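Local coordinates for protein eukaryotic translation initiation factor 5A-2 (Arabidopsis thaliana, PDB 3HKS) that promotes translation elongation and termination by binding stalled ribosomes between the exit and peptidyl sites, notably at polyproline-containing sequences, at residues V93-Y98 and V145-S150; D120-P125 and G153-C158. All blocks are in the same frame, centred on the assembly; numbering follows the deposited sequence.

Contact 1 (V93-Y98 and V145-S150); sequences VNRVDY and VVSVMS
Asp-97 and Ser-147 face each other in a non-hydrogen-bonded antiparallel pair, and their side chains supply the bond the backbone lacks there. Ser-147 OG donates to Asp-97 OD1 at 2.6 Å. It meets the carboxylate on its syn side, 32° out of the carboxylate plane. Asp-97 CG lies anti to its carbonyl carbon (chi1 -73°), which carries OD1 over to the partner strand. The guanidinium of Arg-95 lies over the same serine. Its centre sits above Ser-147 CB. Arg-95 NH2 comes 3.1 Å from Ser-147 OG, but the angle is poor, and the approach is packing over the guanidinium face. Beyond the carboxylate, Asp-97 CB rests on Val-145 CG1 at 3.6 Å, the two side chains crossing at about a right angle.

The other face of the sheet is more apolar. Tyr-98 folds back along its strand, and its ring slants against Val-148. Tyr-98 CE1 is 3.7 Å from Val-148 CG2. Further along this face, Asn-94 touches Ser-150 through CB only: Asn-94 CB lies 3.7 Å from Ser-150 OG.

Backbone bonds set this register. Asn-94 with Ser-150, Val-96 with Val-148 and Tyr-98 with Val-146 each exchange two N-H...O bonds. In the central pair, Val-148 N reaches Val-96 O at 2.8 Å. The intervening pairs add CA-H...O contacts, including Arg-95 CA to Val-148 O at 3.2 Å.

The strands, parts of 87-103 and 142-151, run antiparallel at 158° in the C-terminal OB-fold domain. Strand 154-163 pairs with the far edge of 145-150, as in the backbone bonds of Ser-147 with Cys-158 and Ala-159. Leu-111 of strand 109-112 meets Tyr-98, Val-146 and Val-148, while Ile-72 of a loop meets Val-93 and Met-149.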
loop_
_atom_site.group_PDB
_atom_site.type_symbol
_atom_site.label_atom_id
_atom_site.label_comp_id
_atom_site.label_asym_id
_atom_site.label_seq_id
_atom_site.Cartn_x
_atom_site.Cartn_y
_atom_site.Cartn_z
ATOM N N VAL A 93 5.934 2.920 -0.448
ATOM C CA VAL A 93 4.729 2.355 0.149
ATOM C C VAL A 93 4.678 2.840 1.590
ATOM O O VAL A 93 5.612 2.625 2.357
ATOM C CB VAL A 93 4.678 0.790 0.093
ATOM C CG1 VAL A 93 3.375 0.262 0.741
ATOM C CG2 VAL A 93 4.793 0.287 -1.352
ATOM N N ASN A 94 3.589 3.515 1.943
ATOM C CA ASN A 94 3.464 4.070 3.279
ATOM C C ASN A 94 2.233 3.550 4.004
ATOM O O ASN A 94 1.239 3.212 3.380
ATOM C CB ASN A 94 3.463 5.595 3.212
ATOM C CG ASN A 94 4.847 6.170 2.967
ATOM O OD1 ASN A 94 5.100 6.782 1.926
ATOM N ND2 ASN A 94 5.757 5.973 3.930
ATOM N N ARG A 95 2.327 3.458 5.323
ATOM C CA ARG A 95 1.182 3.146 6.157
ATOM C C ARG A 95 1.107 4.237 7.217
ATOM O O ARG A 95 2.071 4.455 7.960
ATOM C CB ARG A 95 1.285 1.744 6.777
ATOM C CG ARG A 95 -0.008 1.270 7.488
ATOM C CD ARG A 95 0.076 -0.188 7.975
ATOM N NE ARG A 95 -0.595 -0.359 9.269
ATOM C CZ ARG A 95 -1.621 -1.178 9.506
ATOM N NH1 ARG A 95 -2.114 -1.945 8.543
ATOM N NH2 ARG A 95 -2.149 -1.239 10.725
ATOM N N VAL A 96 -0.016 4.955 7.238
ATOM C CA VAL A 96 -0.217 6.071 8.159
ATOM C C VAL A 96 -1.533 5.896 8.937
ATOM O O VAL A 96 -2.565 5.540 8.360
ATOM C CB VAL A 96 -0.158 7.438 7.415
ATOM C CG1 VAL A 96 -0.339 8.613 8.381
ATOM C CG2 VAL A 96 1.169 7.596 6.686
ATOM N N ASP A 97 -1.465 6.115 10.247
ATOM C CA ASP A 97 -2.637 6.100 11.131
ATOM C C ASP A 97 -3.210 7.515 11.285
ATOM O O ASP A 97 -2.462 8.477 11.469
ATOM C CB ASP A 97 -2.284 5.514 12.510
ATOM C CG ASP A 97 -2.072 3.992 12.479
ATOM O OD1 ASP A 97 -2.360 3.342 11.459
ATOM O OD2 ASP A 97 -1.626 3.428 13.495
ATOM N N TYR A 98 -4.535 7.621 11.184
ATOM C CA TYR A 98 -5.258 8.874 11.406
ATOM C C TYR A 98 -6.451 8.653 12.339
ATOM O O TYR A 98 -7.117 7.634 12.268
ATOM C CB TYR A 98 -5.832 9.411 10.102
ATOM C CG TYR A 98 -4.884 9.578 8.944
ATOM C CD1 TYR A 98 -4.555 8.501 8.133
ATOM C CD2 TYR A 98 -4.363 10.834 8.623
ATOM C CE1 TYR A 98 -3.711 8.655 7.043
ATOM C CE2 TYR A 98 -3.508 11.006 7.537
ATOM C CZ TYR A 98 -3.183 9.908 6.747
ATOM O OH TYR A 98 -2.342 10.047 5.667
ATOM N N VAL A 145 -9.062 4.932 15.168
ATOM C CA VAL A 145 -7.823 5.126 14.412
ATOM C C VAL A 145 -7.888 4.288 13.142
ATOM O O VAL A 145 -8.169 3.094 13.185
ATOM C CB VAL A 145 -6.552 4.781 15.255
ATOM C CG1 VAL A 145 -5.276 4.990 14.441
ATOM C CG2 VAL A 145 -6.495 5.644 16.496
ATOM N N VAL A 146 -7.613 4.930 12.016
ATOM C CA VAL A 146 -7.740 4.329 10.694
ATOM C C VAL A 146 -6.348 4.270 10.068
ATOM O O VAL A 146 -5.667 5.298 9.977
ATOM C CB VAL A 146 -8.703 5.184 9.797
ATOM C CG1 VAL A 146 -8.791 4.642 8.378
ATOM C CG2 VAL A 146 -10.095 5.264 10.426
ATOM N N SER A 147 -5.923 3.070 9.667
ATOM C CA SER A 147 -4.656 2.886 8.945
ATOM C C SER A 147 -4.876 2.979 7.440
ATOM O O SER A 147 -5.770 2.340 6.902
ATOM C CB SER A 147 -4.016 1.536 9.283
ATOM O OG SER A 147 -3.881 1.365 10.685
ATOM N N VAL A 148 -4.060 3.789 6.775
ATOM C CA VAL A 148 -4.148 3.982 5.336
ATOM C C VAL A 148 -2.854 3.494 4.674
ATOM O O VAL A 148 -1.748 3.900 5.063
ATOM C CB VAL A 148 -4.416 5.473 4.971
ATOM C CG1 VAL A 148 -4.401 5.685 3.453
ATOM C CG2 VAL A 148 -5.759 5.966 5.588
ATOM N N MET A 149 -2.996 2.617 3.683
ATOM C CA MET A 149 -1.861 2.206 2.854
ATOM C C MET A 149 -1.855 3.011 1.561
ATOM O O MET A 149 -2.860 3.085 0.869
ATOM C CB MET A 149 -1.894 0.705 2.566
ATOM C CG MET A 149 -0.546 0.155 2.016
ATOM S SD MET A 149 -0.596 -1.625 1.738
ATOM C CE MET A 149 -1.808 -1.761 0.443
ATOM N N SER A 150 -0.729 3.642 1.257
ATOM C CA SER A 150 -0.637 4.483 0.064
ATOM C C SER A 150 0.588 4.169 -0.795
ATOM O O SER A 150 1.685 3.936 -0.288
ATOM C CB SER A 150 -0.656 5.964 0.442
ATOM O OG SER A 150 0.499 6.295 1.178
#

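Contact 2 (D120-P125 and G153-C158); sequences DDLKLP and GEEQIC. With EDO (1,2-ethanediol), chain F.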
loop_
_atom_site.group_PDB
_atom_site.type_symbol
_atom_site.label_atom_id
_atom_site.label_comp_id
_atom_site.label_asym_id
_atom_site.label_seq_id
_atom_site.Cartn_x
_atom_site.Cartn_y
_atom_site.Cartn_z
ATOM N N ASP A 120 -9.553 14.600 3.709
ATOM C CA ASP A 120 -10.967 14.308 3.393
ATOM C C ASP A 120 -11.231 13.640 2.031
ATOM O O ASP A 120 -12.388 13.545 1.613
ATOM C CB ASP A 120 -11.792 15.604 3.442
ATOM C CG ASP A 120 -11.904 16.194 4.829
ATOM O OD1 ASP A 120 -11.390 15.585 5.798
ATOM O OD2 ASP A 120 -12.512 17.281 4.956
ATOM N N ASP A 121 -10.177 13.179 1.349
ATOM C CA ASP A 121 -10.302 12.663 -0.023
ATOM C C ASP A 121 -10.660 11.173 -0.133
ATOM O O ASP A 121 -11.036 10.696 -1.206
ATOM C CB ASP A 121 -9.058 13.000 -0.869
ATOM C CG ASP A 121 -7.736 12.609 -0.199
ATOM O OD1 ASP A 121 -7.702 12.275 0.993
ATOM O OD2 ASP A 121 -6.696 12.644 -0.895
ATOM N N LEU A 122 -10.563 10.452 0.984
ATOM C CA LEU A 122 -10.882 9.024 1.006
ATOM C C LEU A 122 -12.345 8.727 1.296
ATOM O O LEU A 122 -13.046 9.508 1.946
ATOM C CB LEU A 122 -10.011 8.288 2.027
ATOM C CG LEU A 122 -8.497 8.304 1.825
ATOM C CD1 LEU A 122 -7.848 7.324 2.808
ATOM C CD2 LEU A 122 -8.139 7.978 0.378
ATOM N N LYS A 123 -12.791 7.578 0.810
ATOM C CA LYS A 123 -14.123 7.089 1.082
ATOM C C LYS A 123 -14.038 5.855 1.962
ATOM O O LYS A 123 -12.942 5.340 2.224
ATOM C CB LYS A 123 -14.861 6.795 -0.225
ATOM C CG LYS A 123 -14.963 8.037 -1.130
ATOM C CD LYS A 123 -16.038 7.896 -2.188
ATOM C CE LYS A 123 -17.433 8.112 -1.603
ATOM N NZ LYS A 123 -18.451 8.264 -2.680
ATOM N N LEU A 124 -15.198 5.422 2.457
ATOM C CA LEU A 124 -15.299 4.202 3.249
ATOM C C LEU A 124 -14.766 3.005 2.452
ATOM O O LEU A 124 -15.031 2.892 1.251
ATOM C CB LEU A 124 -16.750 3.956 3.683
ATOM C CG LEU A 124 -17.325 4.908 4.738
ATOM C CD1 LEU A 124 -18.844 4.867 4.717
ATOM C CD2 LEU A 124 -16.804 4.530 6.125
ATOM N N PRO A 125 -14.010 2.112 3.116
ATOM C CA PRO A 125 -13.450 0.997 2.337
ATOM C C PRO A 125 -14.544 0.047 1.835
ATOM O O PRO A 125 -15.635 0.001 2.408
ATOM C CB PRO A 125 -12.512 0.293 3.324
ATOM C CG PRO A 125 -12.941 0.757 4.697
ATOM C CD PRO A 125 -13.661 2.053 4.553
ATOM N N GLY A 153 -0.017 7.295 -5.750
ATOM C CA GLY A 153 -1.249 8.096 -5.820
ATOM C C GLY A 153 -2.545 7.355 -5.502
ATOM O O GLY A 153 -3.645 7.856 -5.771
ATOM N N GLU A 154 -2.414 6.161 -4.935
ATOM C CA GLU A 154 -3.548 5.291 -4.669
ATOM C C GLU A 154 -3.525 4.906 -3.200
ATOM O O GLU A 154 -2.470 4.661 -2.634
ATOM C CB GLU A 154 -3.480 4.057 -5.565
ATOM C CG GLU A 154 -4.719 3.162 -5.521
ATOM C CD GLU A 154 -4.801 2.201 -6.708
ATOM O OE1 GLU A 154 -4.237 2.509 -7.788
ATOM O OE2 GLU A 154 -5.445 1.137 -6.558
ATOM N N GLU A 155 -4.694 4.880 -2.580
ATOM C CA GLU A 155 -4.779 4.749 -1.130
ATOM C C GLU A 155 -5.906 3.815 -0.751
ATOM O O GLU A 155 -6.962 3.794 -1.393
ATOM C CB GLU A 155 -4.974 6.117 -0.461
ATOM C CG GLU A 155 -3.829 7.091 -0.714
ATOM C CD GLU A 155 -3.904 8.352 0.124
ATOM O OE1 GLU A 155 -4.762 9.211 -0.147
ATOM O OE2 GLU A 155 -3.080 8.498 1.048
ATOM N N GLN A 156 -5.669 3.039 0.296
ATOM C CA GLN A 156 -6.636 2.085 0.753
ATOM C C GLN A 156 -6.654 2.074 2.271
ATOM O O GLN A 156 -5.598 1.949 2.910
ATOM C CB GLN A 156 -6.272 0.698 0.221
ATOM C CG GLN A 156 -7.299 -0.381 0.503
ATOM C CD GLN A 156 -7.049 -1.632 -0.322
ATOM O OE1 GLN A 156 -6.612 -2.644 0.207
ATOM N NE2 GLN A 156 -7.311 -1.560 -1.629
ATOM N N ILE A 157 -7.851 2.209 2.841
ATOM C CA ILE A 157 -8.036 2.006 4.280
ATOM C C ILE A 157 -7.885 0.512 4.538
ATOM O O ILE A 157 -8.630 -0.286 3.991
ATOM C CB ILE A 157 -9.407 2.550 4.785
ATOM C CG1 ILE A 157 -9.420 4.091 4.722
ATOM C CG2 ILE A 157 -9.705 2.034 6.216
ATOM C CD1 ILE A 157 -10.846 4.750 4.869
ATOM N N CYS A 158 -6.912 0.146 5.361
ATOM C CA CYS A 158 -6.503 -1.253 5.497
ATOM C C CYS A 158 -6.646 -1.815 6.925
ATOM O O CYS A 158 -6.564 -3.029 7.122
ATOM C CB CYS A 158 -5.052 -1.428 4.981
ATOM S SG CYS A 158 -3.805 -0.539 5.995
HETATM C C1 EDO F . -10.377 4.726 0.144
HETATM O O1 EDO F . -11.159 5.497 -0.793
HETATM C C2 EDO F . -11.043 3.377 0.395
HETATM O O2 EDO F . -10.138 2.459 1.028
#
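In the C-terminal OB-fold domain, the loop leading from strand 118-119 to helix 128-139 lies beside strand 154-163. Side-chain packing makes most of the contact; in this crystal a 1,2-ethanediol also lies between the segments. Ile-157 is its buried centre. Its CD1 meets the backbone of the loop, 3.4 Å from Lys-123 O. The CG2 branch, anti to the backbone N, points to the proline ring, with Ile-157 CG2 3.8 Å from Pro-125 CG. On the other flank, Leu-122 CD1 approaches Ile-157 CG1 at 4.1 Å, the two chains crossing at a slant.

The other methyl of Leu-122 packs on Glu-155. Leu-122 CD2 is 3.6 Å from Glu-155 OE1 and also touches Glu-155 CB. The leucine and glutamate side chains cross at about a right angle. Asp-121 OD2 comes within 4.0 Å of Glu-155 OE1, with the carboxylate planes 69° apart. Two acids this close would repel, but Lys-119 NZ makes salt bridges to both Asp-121 OD1 and Glu-155 OE1, and its charge probably offsets the repulsion.

The ethanediol, probably from the crystallisation liquor, spans the two backbones. Lys-123 N donates to O1 of the diol at 3.1 Å. Ile-157 N donates to O2 of the diol at 2.9 Å, with an N-H...O angle of 165°. The diol thus bridges a loop N-H and a strand N-H.

Pro-125 also touches Leu-130 and Met-134, tying the loop to helix 128-139. Leu-122 and Ile-157 reach Val-148 and Val-146 on the neighbouring strand. Helix 128-139 lies between strands 118-119 and 142-151, the place of the OB-fold helix between the third and fourth barrel strands, and residues 120-125 lead into it.

Contact 1 and contact 2 share one sheet, because strands 142-151 and 154-163 are neighbours in it. Segments 145-150 and 153-158 join them directly: Met-149 N probably bonds to Gln-156 O at 2.8 Å. Val-146 CG1 also packs on Ile-157 CG2. Contact 1 is partly buried and joins two strands by regular backbone bonds, with a polar cluster on one face. Contact 2 lies at the surface and sets an irregular loop against a strand. It rests on apolar packing around one buried isoleucine; in the crystal an ethanediol also bridges the two backbones. The acid of contact 1 bonds across a strand pair, whereas two acids meet at the surface in contact 2.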